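PDB 6UKC: lysozyme from Penaeus vannamei, which is a C-type lysozyme that probably hydrolyses the beta-1,4 linkages of bacterial peptidoglycan and of chitodextrins. Local coordinates for residues Ala94-Ile97 and Arg98-Thr101; Ser23-Asp26 and Ile27-Val31. One frame throughout, in Å; residues are numbered along the deposited sequence.

Interaction 1: Ala94-Ile97 and Arg98-Thr101; sequences AETI and RRDT
Arg98 lies alongside Glu95 on one turn of helix 88-105, both side chains running the same way, and its NH2 comes within 3.9 Å of Glu95 CG. The charged ends stop short of a salt bridge, with Glu95 OE1 and Arg98 NH2 4.5 Å apart and the carboxylate and guanidinium planes turned 48° against each other. One water bridges the two charged ends, donating to Glu95 OE1 and accepting from Arg98 NH1 at the guanidinium edge, in its plane; a second ties Arg98 NH2 to the backbone O of Glu95 instead. A bend at chi3 (53°) turns the guanidinium back along the helix, over Glu95 CA.

Arg99 folds back in a similar way over the preceding turn. One face of its guanidinium covers Glu95 O and Thr96 CA, while NH2 comes 2.9 Å from Thr96 OG1 at an angle too poor for a hydrogen bond; that hydroxyl is bonded to Arg92 O. At Asp100 the backbone N donates to Thr96 O over 2.8 Å. Thr101 ends the run with a double grip on Ile97 O: OG1 bonds it at 2.9 Å, and the backbone N reaches it from the opposite face of the carbonyl plane. With OG1 beside its own backbone N (chi1 -63°), the buried hydroxyl is satisfied within the helix.

Ile97 packs against Trp65, Ala113 and Trp114 from loops, Thr101 also meets Ala113, and Ala94 and Arg98 rest on Trp30 of helix 24-38.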
ATOM      1  N   ALA A  94       0.047  -3.700   4.821  1.00 18.27           N
ATOM      2  CA  ALA A  94       0.832  -3.772   3.560  1.00 17.80           C
ATOM      3  C   ALA A  94       2.146  -4.522   3.847  1.00 17.61           C
ATOM      4  O   ALA A  94       2.512  -5.414   3.069  1.00 15.88           O
ATOM      5  CB  ALA A  94       1.046  -2.392   2.955  1.00 17.54           C
ATOM      6  N   GLU A  95       2.815  -4.248   4.965  1.00 17.71           N
ATOM      7  CA  GLU A  95       4.091  -4.952   5.277  1.00 17.63           C
ATOM      8  C   GLU A  95       3.846  -6.450   5.469  1.00 18.43           C
ATOM      9  O   GLU A  95       4.766  -7.232   5.159  1.00 17.51           O
ATOM     10  CB  GLU A  95       4.726  -4.369   6.531  1.00 18.45           C
ATOM     11  CG  GLU A  95       5.275  -2.982   6.274  1.00 20.85           C
ATOM     12  CD  GLU A  95       5.895  -2.309   7.481  1.00 21.49           C
ATOM     13  OE1 GLU A  95       6.757  -1.446   7.291  1.00 21.86           O
ATOM     14  OE2 GLU A  95       5.492  -2.646   8.598  1.00 25.47           O
ATOM     15  N   THR A  96       2.698  -6.832   6.039  1.00 18.04           N
ATOM     16  CA  THR A  96       2.276  -8.256   6.158  1.00 18.75           C
ATOM     17  C   THR A  96       2.004  -8.854   4.767  1.00 18.11           C
ATOM     18  O   THR A  96       2.380 -10.044   4.538  1.00 16.89           O
ATOM     19  CB  THR A  96       1.026  -8.389   7.033  1.00 19.32           C
ATOM     20  OG1 THR A  96       1.433  -7.914   8.307  1.00 19.04           O
ATOM     21  CG2 THR A  96       0.494  -9.805   7.138  1.00 20.75           C
ATOM     22  N   ILE A  97       1.312  -8.103   3.895  1.00 18.52           N
ATOM     23  CA  ILE A  97       1.055  -8.566   2.495  1.00 18.80           C
ATOM     24  C   ILE A  97       2.410  -8.791   1.806  1.00 18.81           C
ATOM     25  O   ILE A  97       2.608  -9.884   1.234  1.00 19.77           O
ATOM     26  CB  ILE A  97       0.155  -7.577   1.735  1.00 19.92           C
ATOM     27  CG1 ILE A  97      -1.260  -7.565   2.329  1.00 19.09           C
ATOM     28  CG2 ILE A  97       0.147  -7.868   0.234  1.00 19.71           C
ATOM     29  CD1 ILE A  97      -2.120  -6.460   1.813  1.00 18.09           C
ATOM     30  N   ARG A  98       3.319  -7.820   1.892  1.00 17.76           N
ATOM     31  CA  ARG A  98       4.710  -7.930   1.377  1.00 19.03           C
ATOM     32  C   ARG A  98       5.426  -9.123   2.031  1.00 19.30           C
ATOM     33  O   ARG A  98       6.051  -9.895   1.305  1.00 19.03           O
ATOM     34  CB  ARG A  98       5.517  -6.653   1.643  1.00 17.88           C
ATOM     35  CG  ARG A  98       6.786  -6.571   0.800  1.00 17.52           C
ATOM     36  CD  ARG A  98       7.727  -5.442   1.203  1.00 17.23           C
ATOM     37  NE  ARG A  98       8.025  -5.518   2.619  1.00 16.32           N
ATOM     38  CZ  ARG A  98       8.167  -4.483   3.434  1.00 17.22           C
ATOM     39  NH1 ARG A  98       8.047  -3.245   2.975  1.00 17.92           N
ATOM     40  NH2 ARG A  98       8.411  -4.692   4.723  1.00 16.38           N
ATOM     41  N   ARG A  99       5.338  -9.282   3.351  1.00 20.38           N
ATOM     42  CA  ARG A  99       6.031 -10.385   4.069  1.00 21.67           C
ATOM     43  C   ARG A  99       5.503 -11.722   3.533  1.00 22.22           C
ATOM     44  O   ARG A  99       6.346 -12.552   3.114  1.00 21.92           O
ATOM     45  CB  ARG A  99       5.901 -10.260   5.590  1.00 22.48           C
ATOM     46  CG  ARG A  99       6.724 -11.289   6.358  1.00 23.72           C
ATOM     47  CD  ARG A  99       6.667 -11.153   7.864  1.00 25.85           C
ATOM     48  NE  ARG A  99       5.439 -10.512   8.338  1.00 31.61           N
ATOM     49  CZ  ARG A  99       5.286  -9.204   8.614  1.00 33.50           C
ATOM     50  NH1 ARG A  99       6.287  -8.347   8.493  1.00 36.54           N
ATOM     51  NH2 ARG A  99       4.121  -8.751   9.035  1.00 33.33           N
ATOM     52  N   ASP A 100       4.184 -11.926   3.494  1.00 21.82           N
ATOM     53  CA  ASP A 100       3.620 -13.250   3.092  1.00 22.75           C
ATOM     54  C   ASP A 100       3.920 -13.551   1.616  1.00 22.35           C
ATOM     55  O   ASP A 100       4.333 -14.707   1.297  1.00 19.21           O
ATOM     56  CB  ASP A 100       2.115 -13.308   3.367  1.00 24.21           C
ATOM     57  CG  ASP A 100       1.814 -13.378   4.859  1.00 25.21           C
ATOM     58  OD1 ASP A 100       2.759 -13.224   5.672  1.00 22.77           O
ATOM     59  OD2 ASP A 100       0.633 -13.594   5.203  1.00 31.53           O
ATOM     60  N   THR A 101       3.717 -12.557   0.745  1.00 21.51           N
ATOM     61  CA  THR A 101       3.973 -12.685  -0.710  1.00 23.07           C
ATOM     62  C   THR A 101       5.425 -13.126  -0.899  1.00 25.30           C
ATOM     63  O   THR A 101       5.639 -14.096  -1.646  1.00 27.00           O
ATOM     64  CB  THR A 101       3.670 -11.392  -1.476  1.00 21.84           C
ATOM     65  OG1 THR A 101       2.280 -11.130  -1.329  1.00 22.45           O
ATOM     66  CG2 THR A 101       4.001 -11.482  -2.948  1.00 22.04           C
TER
HETATM   67  O   HOH W   1       7.869  -0.984   5.156  1.00 11.30           O
HETATM   68  O   HOH W   2       7.291  -6.965   6.038  1.00 20.60           O

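Interaction 2: Ser23-Asp26 and Ile27-Val31; sequences SNDD and IKNWV
Ser23 O accepts from Ile27 N at 2.8 Å and lies 3.4 Å from Ile27 CG1, where the first turn of helix 24-38 begins. Ser23 is its N-cap: OG takes the N-H of Asp26 at 3.2 Å. Asn24 O receives Lys28 N in an almost straight bond (175°). Lys28 CG sits between its own backbone N and carbonyl carbon (chi1 67°), which lays the chain over Asn24 O and Asp25 O; the Asn24 side chain is engaged by Lys17.

Asp25 serves two partners. Its O is shared by two donors of Asn29, ND2 in the shorter bond (2.9 Å, bent at 138°) and the backbone N in a weak one. Asp25 OD1 lies 3.5 Å from Lys28 CE and makes a long salt bridge of 4.0 Å to Lys28 NZ, whose stronger partner is Asp127.

Asp26 O bonds Trp30 N and lies 3.3 Å from CD1 of the indole. Asp26 OD2 reaches Trp30 through a water, which donates to the carboxylate and accepts from NE1 in the plane of the ring.

Lys28 and Asn29 pack on helix 126-134, Ile27 on helix 9-20, and Trp30 reaches across to Leu91, Ala94 and Arg98 of helix 88-105.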
ATOM      1  N   SER A  23      13.122   2.796   5.692  1.00 17.01           N
ATOM      2  CA  SER A  23      14.254   2.886   4.736  1.00 16.45           C
ATOM      3  C   SER A  23      13.782   3.519   3.432  1.00 15.75           C
ATOM      4  O   SER A  23      12.570   3.380   3.094  1.00 16.11           O
ATOM      5  CB  SER A  23      14.846   1.513   4.456  1.00 16.34           C
ATOM      6  OG  SER A  23      13.931   0.697   3.732  1.00 15.97           O
ATOM      7  N   ASN A  24      14.736   4.108   2.707  1.00 15.71           N
ATOM      8  CA  ASN A  24      14.571   4.702   1.355  1.00 16.56           C
ATOM      9  C   ASN A  24      13.996   3.673   0.378  1.00 17.06           C
ATOM     10  O   ASN A  24      13.115   4.056  -0.418  1.00 17.36           O
ATOM     11  CB  ASN A  24      15.897   5.241   0.830  1.00 16.35           C
ATOM     12  CG  ASN A  24      16.296   6.523   1.511  1.00 17.62           C
ATOM     13  OD1 ASN A  24      15.555   7.067   2.332  1.00 20.76           O
ATOM     14  ND2 ASN A  24      17.480   6.999   1.199  1.00 19.36           N
ATOM     15  N   ASP A  25      14.491   2.431   0.434  1.00 18.54           N
ATOM     16  CA  ASP A  25      13.994   1.315  -0.403  1.00 20.44           C
ATOM     17  C   ASP A  25      12.500   1.116  -0.126  1.00 19.64           C
ATOM     18  O   ASP A  25      11.713   0.997  -1.078  1.00 19.24           O
ATOM     19  CB  ASP A  25      14.713  -0.013  -0.144  1.00 22.08           C
ATOM     20  CG  ASP A  25      14.335  -1.025  -1.217  1.00 24.45           C
ATOM     21  OD1 ASP A  25      14.772  -0.815  -2.374  1.00 29.46           O
ATOM     22  OD2 ASP A  25      13.515  -1.942  -0.933  1.00 23.52           O
ATOM     23  N   ASP A  26      12.131   1.023   1.145  1.00 18.63           N
ATOM     24  CA  ASP A  26      10.712   0.847   1.518  1.00 16.84           C
ATOM     25  C   ASP A  26       9.961   2.040   0.961  1.00 16.59           C
ATOM     26  O   ASP A  26       8.930   1.807   0.238  1.00 18.08           O
ATOM     27  CB  ASP A  26      10.514   0.712   3.029  1.00 17.38           C
ATOM     28  CG  ASP A  26      10.928  -0.636   3.608  1.00 16.48           C
ATOM     29  OD1 ASP A  26      11.601  -1.422   2.876  1.00 15.10           O
ATOM     30  OD2 ASP A  26      10.584  -0.875   4.777  1.00 15.16           O
ATOM     31  N   ILE A  27      10.462   3.254   1.237  1.00 16.55           N
ATOM     32  CA  ILE A  27       9.691   4.500   0.933  1.00 16.46           C
ATOM     33  C   ILE A  27       9.454   4.580  -0.587  1.00 17.54           C
ATOM     34  O   ILE A  27       8.261   4.661  -1.008  1.00 17.38           O
ATOM     35  CB  ILE A  27      10.357   5.767   1.494  1.00 16.52           C
ATOM     36  CG1 ILE A  27      10.216   5.844   3.021  1.00 16.76           C
ATOM     37  CG2 ILE A  27       9.799   7.020   0.828  1.00 16.71           C
ATOM     38  CD1 ILE A  27      11.136   6.846   3.674  1.00 16.32           C
ATOM     39  N   LYS A  28      10.515   4.490  -1.401  1.00 18.76           N
ATOM     40  CA  LYS A  28      10.345   4.689  -2.873  1.00 19.28           C
ATOM     41  C   LYS A  28       9.306   3.686  -3.393  1.00 18.14           C
ATOM     42  O   LYS A  28       8.492   4.060  -4.277  1.00 18.02           O
ATOM     43  CB  LYS A  28      11.681   4.588  -3.615  1.00 19.65           C
ATOM     44  CG  LYS A  28      12.345   3.221  -3.618  1.00 20.49           C
ATOM     45  CD  LYS A  28      13.784   3.312  -4.056  1.00 20.75           C
ATOM     46  CE  LYS A  28      14.384   1.985  -4.464  1.00 20.84           C
ATOM     47  NZ  LYS A  28      15.822   2.174  -4.803  1.00 21.84           N
ATOM     48  N   ASN A  29       9.301   2.471  -2.836  1.00 17.14           N
ATOM     49  CA  ASN A  29       8.355   1.408  -3.256  1.00 16.48           C
ATOM     50  C   ASN A  29       6.944   1.765  -2.762  1.00 16.78           C
ATOM     51  O   ASN A  29       5.995   1.588  -3.552  1.00 16.18           O
ATOM     52  CB  ASN A  29       8.836   0.021  -2.832  1.00 17.51           C
ATOM     53  CG  ASN A  29       9.877  -0.538  -3.783  1.00 17.42           C
ATOM     54  OD1 ASN A  29       9.591  -0.716  -4.955  1.00 16.69           O
ATOM     55  ND2 ASN A  29      11.098  -0.755  -3.313  1.00 18.03           N
ATOM     56  N   TRP A  30       6.769   2.213  -1.511  1.00 16.71           N
ATOM     57  CA  TRP A  30       5.387   2.448  -1.010  1.00 16.82           C
ATOM     58  C   TRP A  30       4.808   3.684  -1.720  1.00 17.15           C
ATOM     59  O   TRP A  30       3.615   3.647  -2.130  1.00 18.31           O
ATOM     60  CB  TRP A  30       5.314   2.536   0.529  1.00 16.88           C
ATOM     61  CG  TRP A  30       5.538   1.242   1.254  1.00 17.03           C
ATOM     62  CD1 TRP A  30       6.403   1.045   2.295  1.00 18.20           C
ATOM     63  CD2 TRP A  30       4.864  -0.024   1.052  1.00 17.67           C
ATOM     64  NE1 TRP A  30       6.341  -0.253   2.736  1.00 18.92           N
ATOM     65  CE2 TRP A  30       5.409  -0.938   1.993  1.00 17.70           C
ATOM     66  CE3 TRP A  30       3.873  -0.488   0.174  1.00 16.88           C
ATOM     67  CZ2 TRP A  30       5.000  -2.267   2.075  1.00 17.09           C
ATOM     68  CZ3 TRP A  30       3.482  -1.809   0.239  1.00 16.94           C
ATOM     69  CH2 TRP A  30       4.027  -2.681   1.187  1.00 17.69           C
ATOM     70  N   VAL A  31       5.607   4.737  -1.908  1.00 16.62           N
ATOM     71  CA  VAL A  31       5.130   5.969  -2.613  1.00 16.10           C
ATOM     72  C   VAL A  31       4.613   5.596  -4.019  1.00 16.17           C
ATOM     73  O   VAL A  31       3.467   6.024  -4.422  1.00 15.71           O
ATOM     74  CB  VAL A  31       6.250   7.022  -2.667  1.00 15.51           C
ATOM     75  CG1 VAL A  31       5.915   8.175  -3.596  1.00 14.96           C
ATOM     76  CG2 VAL A  31       6.600   7.540  -1.272  1.00 15.31           C
TER
HETATM   77  O   HOH W   1       7.869  -0.984   5.156  1.00 11.30           O

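Interaction 2, at the start of helix 24-38, comes first along the chain; interaction 1, in the middle of helix 88-105, follows after the small three-stranded antiparallel sheet formed by residues 45-61. Their centres are about 14 Å apart, yet they touch directly through Trp30: its CH2 lies 3.5 Å from Ala94 CB and its CZ2 3.3 Å from Arg98 NH1. A single water binds Glu95, Arg98, Asp26 and Trp30, so polar groups of both helices share it, and Arg98 and Asp26 also form a weak, long ion pair nearby. Each interaction lies within its own helix of the C-type lysozyme fold; the buried indole and the shared water link the two.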